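Long-range contact in phosphorylated carbohydrates phosphatase TM_1254 (Thermotoga maritima msb8, PDB 3KBB), which removes phosphate from phosphorylated sugars such as erythrose 4-phosphate, fructose 6-phosphate and mannose 6-phosphate with the help of a divalent metal ion: residues A[13-25]-A[34-47]. Numbering follows the deposited sequence. Where two conformers were deposited one is given.
Sequences MDTEPLYFEAYRR and YTEDLHRRIMGVPE. With SO4 (sulfate ion), chain C.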
loop_
_atom_site.group_PDB
_atom_site.type_symbol
_atom_site.label_atom_id
_atom_site.label_comp_id
_atom_site.label_asym_id
_atom_site.label_seq_id
_atom_site.Cartn_x
_atom_site.Cartn_y
_atom_site.Cartn_z
HETATM N N MSE A 13 4.408 5.079 -0.565
HETATM C CA MSE A 13 3.720 6.263 -0.099
HETATM C C MSE A 13 2.554 5.778 0.756
HETATM O O MSE A 13 2.208 4.594 0.732
HETATM C CB MSE A 13 3.271 7.145 -1.270
HETATM C CG MSE A 13 2.128 6.622 -2.105
HETATM SE SE MSE A 13 2.397 4.947 -3.107
HETATM C CE MSE A 13 0.717 4.330 -2.400
ATOM N N ASP A 14 2.025 6.676 1.580
ATOM C CA ASP A 14 1.009 6.285 2.569
ATOM C C ASP A 14 -0.321 7.035 2.358
ATOM O O ASP A 14 -0.402 8.247 2.586
ATOM C CB ASP A 14 1.490 6.589 3.999
ATOM C CG ASP A 14 2.816 5.944 4.344
ATOM O OD1 ASP A 14 3.177 4.908 3.757
ATOM O OD2 ASP A 14 3.483 6.486 5.246
ATOM N N THR A 15 -1.355 6.322 1.952
ATOM C CA THR A 15 -2.659 6.987 1.744
ATOM C C THR A 15 -3.492 7.032 3.009
ATOM O O THR A 15 -4.345 7.941 3.163
ATOM C CB THR A 15 -3.502 6.325 0.649
ATOM O OG1 THR A 15 -3.758 4.946 0.998
ATOM C CG2 THR A 15 -2.788 6.434 -0.721
ATOM N N GLU A 16 -3.270 6.039 3.883
ATOM C CA GLU A 16 -4.119 5.882 5.086
ATOM C C GLU A 16 -4.240 7.197 5.857
ATOM O O GLU A 16 -5.348 7.555 6.238
ATOM C CB GLU A 16 -3.667 4.729 5.991
ATOM C CG GLU A 16 -4.670 4.376 7.146
ATOM C CD GLU A 16 -4.438 5.152 8.448
ATOM O OE1 GLU A 16 -3.376 5.801 8.606
ATOM O OE2 GLU A 16 -5.332 5.100 9.325
ATOM N N PRO A 17 -3.122 7.915 6.081
ATOM C CA PRO A 17 -3.233 9.169 6.851
ATOM C C PRO A 17 -4.068 10.266 6.180
ATOM O O PRO A 17 -4.457 11.222 6.849
ATOM C CB PRO A 17 -1.786 9.646 6.961
ATOM C CG PRO A 17 -0.970 8.448 6.754
ATOM C CD PRO A 17 -1.711 7.639 5.746
ATOM N N LEU A 18 -4.303 10.151 4.883
ATOM C CA LEU A 18 -5.098 11.168 4.169
ATOM C C LEU A 18 -6.578 10.871 4.123
ATOM O O LEU A 18 -7.342 11.671 3.567
ATOM C CB LEU A 18 -4.606 11.352 2.741
ATOM C CG LEU A 18 -3.120 11.733 2.579
ATOM C CD1 LEU A 18 -2.728 11.744 1.113
ATOM C CD2 LEU A 18 -2.865 13.059 3.207
ATOM N N TYR A 19 -6.986 9.714 4.643
ATOM C CA TYR A 19 -8.400 9.358 4.607
ATOM C C TYR A 19 -9.255 10.323 5.420
ATOM O O TYR A 19 -10.379 10.622 5.023
ATOM C CB TYR A 19 -8.605 7.925 5.066
ATOM C CG TYR A 19 -8.547 6.979 3.898
ATOM C CD1 TYR A 19 -7.368 6.835 3.158
ATOM C CD2 TYR A 19 -9.664 6.248 3.520
ATOM C CE1 TYR A 19 -7.305 5.978 2.065
ATOM C CE2 TYR A 19 -9.621 5.397 2.411
ATOM C CZ TYR A 19 -8.423 5.261 1.707
ATOM O OH TYR A 19 -8.385 4.414 0.630
ATOM N N PHE A 20 -8.732 10.790 6.554
ATOM C CA PHE A 20 -9.495 11.723 7.376
ATOM C C PHE A 20 -9.869 12.958 6.568
ATOM O O PHE A 20 -11.051 13.297 6.468
ATOM C CB PHE A 20 -8.796 12.094 8.692
ATOM C CG PHE A 20 -9.551 13.130 9.475
ATOM C CD1 PHE A 20 -10.704 12.773 10.182
ATOM C CD2 PHE A 20 -9.161 14.466 9.448
ATOM C CE1 PHE A 20 -11.443 13.742 10.884
ATOM C CE2 PHE A 20 -9.885 15.432 10.138
ATOM C CZ PHE A 20 -11.030 15.071 10.844
ATOM N N GLU A 21 -8.875 13.614 5.962
ATOM C CA GLU A 21 -9.149 14.792 5.149
ATOM C C GLU A 21 -10.133 14.542 3.991
ATOM O O GLU A 21 -11.038 15.361 3.736
ATOM C CB GLU A 21 -7.843 15.453 4.666
ATOM C CG GLU A 21 -8.056 16.700 3.844
ATOM C CD GLU A 21 -8.888 17.764 4.563
ATOM O OE1 GLU A 21 -8.938 17.758 5.824
ATOM O OE2 GLU A 21 -9.455 18.628 3.856
ATOM N N ALA A 22 -9.986 13.402 3.309
ATOM C CA ALA A 22 -10.906 13.042 2.221
ATOM C C ALA A 22 -12.354 12.926 2.742
ATOM O O ALA A 22 -13.283 13.507 2.150
ATOM C CB ALA A 22 -10.477 11.711 1.578
ATOM N N TYR A 23 -12.526 12.210 3.844
ATOM C CA TYR A 23 -13.873 11.997 4.401
ATOM C C TYR A 23 -14.417 13.279 5.054
ATOM O O TYR A 23 -15.621 13.555 4.995
ATOM C CB TYR A 23 -13.903 10.844 5.386
ATOM C CG TYR A 23 -13.692 9.463 4.784
ATOM C CD1 TYR A 23 -13.570 9.278 3.401
ATOM C CD2 TYR A 23 -13.681 8.346 5.604
ATOM C CE1 TYR A 23 -13.374 7.982 2.852
ATOM C CE2 TYR A 23 -13.514 7.074 5.076
ATOM C CZ TYR A 23 -13.364 6.900 3.709
ATOM O OH TYR A 23 -13.185 5.617 3.255
ATOM N N ARG A 24 -13.517 14.066 5.633
ATOM C CA ARG A 24 -13.879 15.391 6.183
ATOM C C ARG A 24 -14.414 16.311 5.083
ATOM O O ARG A 24 -15.440 16.991 5.281
ATOM C CB ARG A 24 -12.684 16.010 6.928
ATOM C CG ARG A 24 -13.058 17.221 7.838
ATOM C CD ARG A 24 -11.857 18.143 8.108
ATOM N NE ARG A 24 -11.379 18.746 6.877
ATOM C CZ ARG A 24 -11.933 19.796 6.282
ATOM N NH1 ARG A 24 -12.977 20.428 6.853
ATOM N NH2 ARG A 24 -11.418 20.249 5.148
ATOM N N ARG A 25 -13.749 16.340 3.930
ATOM C CA ARG A 25 -14.233 17.095 2.777
ATOM C C ARG A 25 -15.585 16.625 2.234
ATOM O O ARG A 25 -16.418 17.450 1.818
ATOM C CB ARG A 25 -13.214 17.060 1.644
ATOM C CG ARG A 25 -12.003 17.926 1.916
ATOM C CD ARG A 25 -11.068 17.955 0.695
ATOM N NE ARG A 25 -9.751 18.527 0.993
ATOM C CZ ARG A 25 -8.915 18.967 0.058
ATOM N NH1 ARG A 25 -9.259 18.899 -1.235
ATOM N NH2 ARG A 25 -7.732 19.467 0.403
ATOM N N TYR A 34 -17.290 16.557 10.957
ATOM C CA TYR A 34 -16.712 15.233 11.019
ATOM C C TYR A 34 -15.574 15.235 12.038
ATOM O O TYR A 34 -14.761 16.158 12.046
ATOM C CB TYR A 34 -16.172 14.867 9.638
ATOM C CG TYR A 34 -15.760 13.426 9.464
ATOM C CD1 TYR A 34 -16.623 12.385 9.818
ATOM C CD2 TYR A 34 -14.507 13.097 8.915
ATOM C CE1 TYR A 34 -16.246 11.045 9.639
ATOM C CE2 TYR A 34 -14.120 11.758 8.738
ATOM C CZ TYR A 34 -15.006 10.745 9.099
ATOM O OH TYR A 34 -14.687 9.428 8.927
ATOM N N THR A 35 -15.535 14.223 12.901
ATOM C CA THR A 35 -14.529 14.162 13.976
ATOM C C THR A 35 -13.509 13.038 13.748
ATOM O O THR A 35 -13.806 12.031 13.102
ATOM C CB THR A 35 -15.173 13.966 15.359
ATOM O OG1 THR A 35 -15.768 12.664 15.443
ATOM C CG2 THR A 35 -16.212 15.044 15.649
ATOM N N GLU A 36 -12.300 13.217 14.291
ATOM C CA GLU A 36 -11.294 12.126 14.260
ATOM C C GLU A 36 -11.729 10.914 15.085
ATOM O O GLU A 36 -11.450 9.796 14.714
ATOM C CB GLU A 36 -9.901 12.623 14.675
ATOM C CG GLU A 36 -9.374 13.678 13.718
ATOM C CD GLU A 36 -7.902 13.517 13.376
ATOM O OE1 GLU A 36 -7.164 12.856 14.144
ATOM O OE2 GLU A 36 -7.480 14.065 12.337
ATOM N N ASP A 37 -12.432 11.148 16.189
ATOM C CA ASP A 37 -12.992 10.069 16.993
ATOM C C ASP A 37 -13.914 9.155 16.190
ATOM O O ASP A 37 -13.777 7.934 16.268
ATOM C CB ASP A 37 -13.708 10.612 18.228
ATOM C CG ASP A 37 -12.738 10.979 19.356
ATOM O OD1 ASP A 37 -11.498 10.902 19.172
ATOM O OD2 ASP A 37 -13.223 11.351 20.439
ATOM N N LEU A 38 -14.823 9.728 15.387
ATOM C CA LEU A 38 -15.661 8.884 14.524
ATOM C C LEU A 38 -14.803 8.229 13.456
ATOM O O LEU A 38 -14.968 7.054 13.138
ATOM C CB LEU A 38 -16.797 9.680 13.841
ATOM C CG LEU A 38 -17.667 8.942 12.799
ATOM C CD1 LEU A 38 -18.310 7.680 13.366
ATOM C CD2 LEU A 38 -18.760 9.854 12.273
ATOM N N HIS A 39 -13.885 9.010 12.905
ATOM C CA HIS A 39 -13.135 8.572 11.762
ATOM C C HIS A 39 -12.263 7.366 12.102
ATOM O O HIS A 39 -12.217 6.419 11.322
ATOM C CB HIS A 39 -12.231 9.675 11.250
ATOM C CG HIS A 39 -11.421 9.245 10.079
ATOM N ND1 HIS A 39 -11.970 9.029 8.832
ATOM C CD2 HIS A 39 -10.098 8.967 9.969
ATOM C CE1 HIS A 39 -11.019 8.629 7.999
ATOM N NE2 HIS A 39 -9.875 8.588 8.664
ATOM N N ARG A 40 -11.616 7.420 13.269
ATOM C CA ARG A 40 -10.778 6.326 13.814
ATOM C C ARG A 40 -11.576 5.018 13.873
ATOM O O ARG A 40 -11.043 3.921 13.628
ATOM C CB ARG A 40 -10.332 6.717 15.214
ATOM C CG ARG A 40 -9.478 5.699 15.983
ATOM C CD ARG A 40 -8.690 6.421 17.099
ATOM N NE ARG A 40 -7.881 7.544 16.581
ATOM C CZ ARG A 40 -8.138 8.839 16.788
ATOM N NH1 ARG A 40 -9.185 9.214 17.520
ATOM N NH2 ARG A 40 -7.346 9.768 16.256
ATOM N N ARG A 41 -12.859 5.139 14.204
ATOM C CA ARG A 41 -13.707 3.952 14.274
ATOM C C ARG A 41 -14.153 3.495 12.897
ATOM O O ARG A 41 -14.149 2.291 12.604
ATOM C CB ARG A 41 -14.872 4.185 15.226
ATOM C CG ARG A 41 -14.418 4.523 16.638
ATOM C CD ARG A 41 -13.387 3.503 17.133
ATOM N NE ARG A 41 -13.092 3.711 18.541
ATOM C CZ ARG A 41 -12.437 2.847 19.303
ATOM N NH1 ARG A 41 -11.998 1.693 18.790
ATOM N NH2 ARG A 41 -12.228 3.138 20.576
ATOM N N ILE A 42 -14.521 4.447 12.046
ATOM C CA ILE A 42 -14.912 4.169 10.658
ATOM C C ILE A 42 -13.802 3.422 9.895
ATOM O O ILE A 42 -14.086 2.603 8.986
ATOM C CB ILE A 42 -15.279 5.475 9.890
ATOM C CG1 ILE A 42 -16.601 6.092 10.393
ATOM C CG2 ILE A 42 -15.377 5.217 8.392
ATOM C CD1 ILE A 42 -17.808 5.175 10.292
HETATM N N MSE A 43 -12.556 3.720 10.273
HETATM C CA MSE A 43 -11.412 3.114 9.580
HETATM C C MSE A 43 -11.137 1.662 10.010
HETATM O O MSE A 43 -10.401 0.949 9.310
HETATM C CB MSE A 43 -10.157 3.995 9.678
HETATM C CG MSE A 43 -10.245 5.307 8.885
HETATM SE SE MSE A 43 -10.482 5.210 6.916
HETATM C CE MSE A 43 -8.703 4.471 6.484
ATOM N N GLY A 44 -11.741 1.217 11.106
ATOM C CA GLY A 44 -11.586 -0.170 11.542
ATOM C C GLY A 44 -12.351 -1.203 10.713
ATOM O O GLY A 44 -12.376 -2.384 11.075
ATOM N N VAL A 45 -13.003 -0.775 9.632
ATOM C CA VAL A 45 -13.756 -1.692 8.758
ATOM C C VAL A 45 -13.494 -1.394 7.289
ATOM O O VAL A 45 -13.113 -0.276 6.948
ATOM C CB VAL A 45 -15.317 -1.670 9.003
ATOM C CG1 VAL A 45 -15.642 -1.966 10.420
ATOM C CG2 VAL A 45 -15.963 -0.346 8.539
ATOM N N PRO A 46 -13.681 -2.395 6.409
ATOM C CA PRO A 46 -13.530 -2.167 4.961
ATOM C C PRO A 46 -14.377 -1.023 4.411
ATOM O O PRO A 46 -15.550 -0.861 4.786
ATOM C CB PRO A 46 -13.976 -3.498 4.327
ATOM C CG PRO A 46 -14.516 -4.332 5.431
ATOM C CD PRO A 46 -13.972 -3.810 6.714
ATOM N N GLU A 47 -13.789 -0.259 3.497
ATOM C CA GLU A 47 -14.457 0.913 2.919
ATOM C C GLU A 47 -15.821 0.599 2.281
ATOM O O GLU A 47 -16.736 1.421 2.320
ATOM C CB GLU A 47 -13.528 1.633 1.935
ATOM C CG GLU A 47 -14.035 2.983 1.465
ATOM C CD GLU A 47 -13.014 3.728 0.627
ATOM O OE1 GLU A 47 -12.427 3.115 -0.287
ATOM O OE2 GLU A 47 -12.792 4.933 0.875
HETATM S S SO4 C . -10.474 -1.839 2.621
HETATM O O1 SO4 C . -9.508 -1.538 1.570
HETATM O O2 SO4 C . -9.812 -2.566 3.700
HETATM O O3 SO4 C . -11.037 -0.599 3.148
HETATM O O4 SO4 C . -11.543 -2.663 2.068
#
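Helical segments 19-25 and 36-42 run steeply across each other, their axes coming within 10.6 Å at 113°, and along the backbones F20 lies nearest H39 and R24 nearest Y34. The flat imidazole of H39 packs against the backbone of the first helix: F20 CA lies over one face, 3.6 Å from the ring centroid. F20, whose chi1 of 176° sets CG opposite the backbone N, presents its ring edge to that same imidazole in a T-shaped pair, while the CG methylene of E36 makes a CH-pi contact over the phenyl face. A hydrogen bond of 2.7 Å between Y34 OH and H39 ND1 restrains the imidazole's rotation. This aromatic cluster lies in the helical cap domain inserted after the nucleophile loop in HAD phosphatases of the beta-phosphoglucomutase type. Y23 suits its place by being both aromatic and hydrogen-bonding: its CB packs 3.5 Å from Y34 CE2, its CD2 lies 3.6 Å from H39 CE1, and its OH donates at 2.5 Å to E47 OE2, which also forms a salt bridge with K75. Cutting Y23 back to an alanine would probably cost E47 this donor and open a gap beside H39 and M43. In the conformer given, selenomethionine M43 brings CE to 3.6 Å from Y19 CD2, its selenium lying obliquely to the Y19 and Y23 rings.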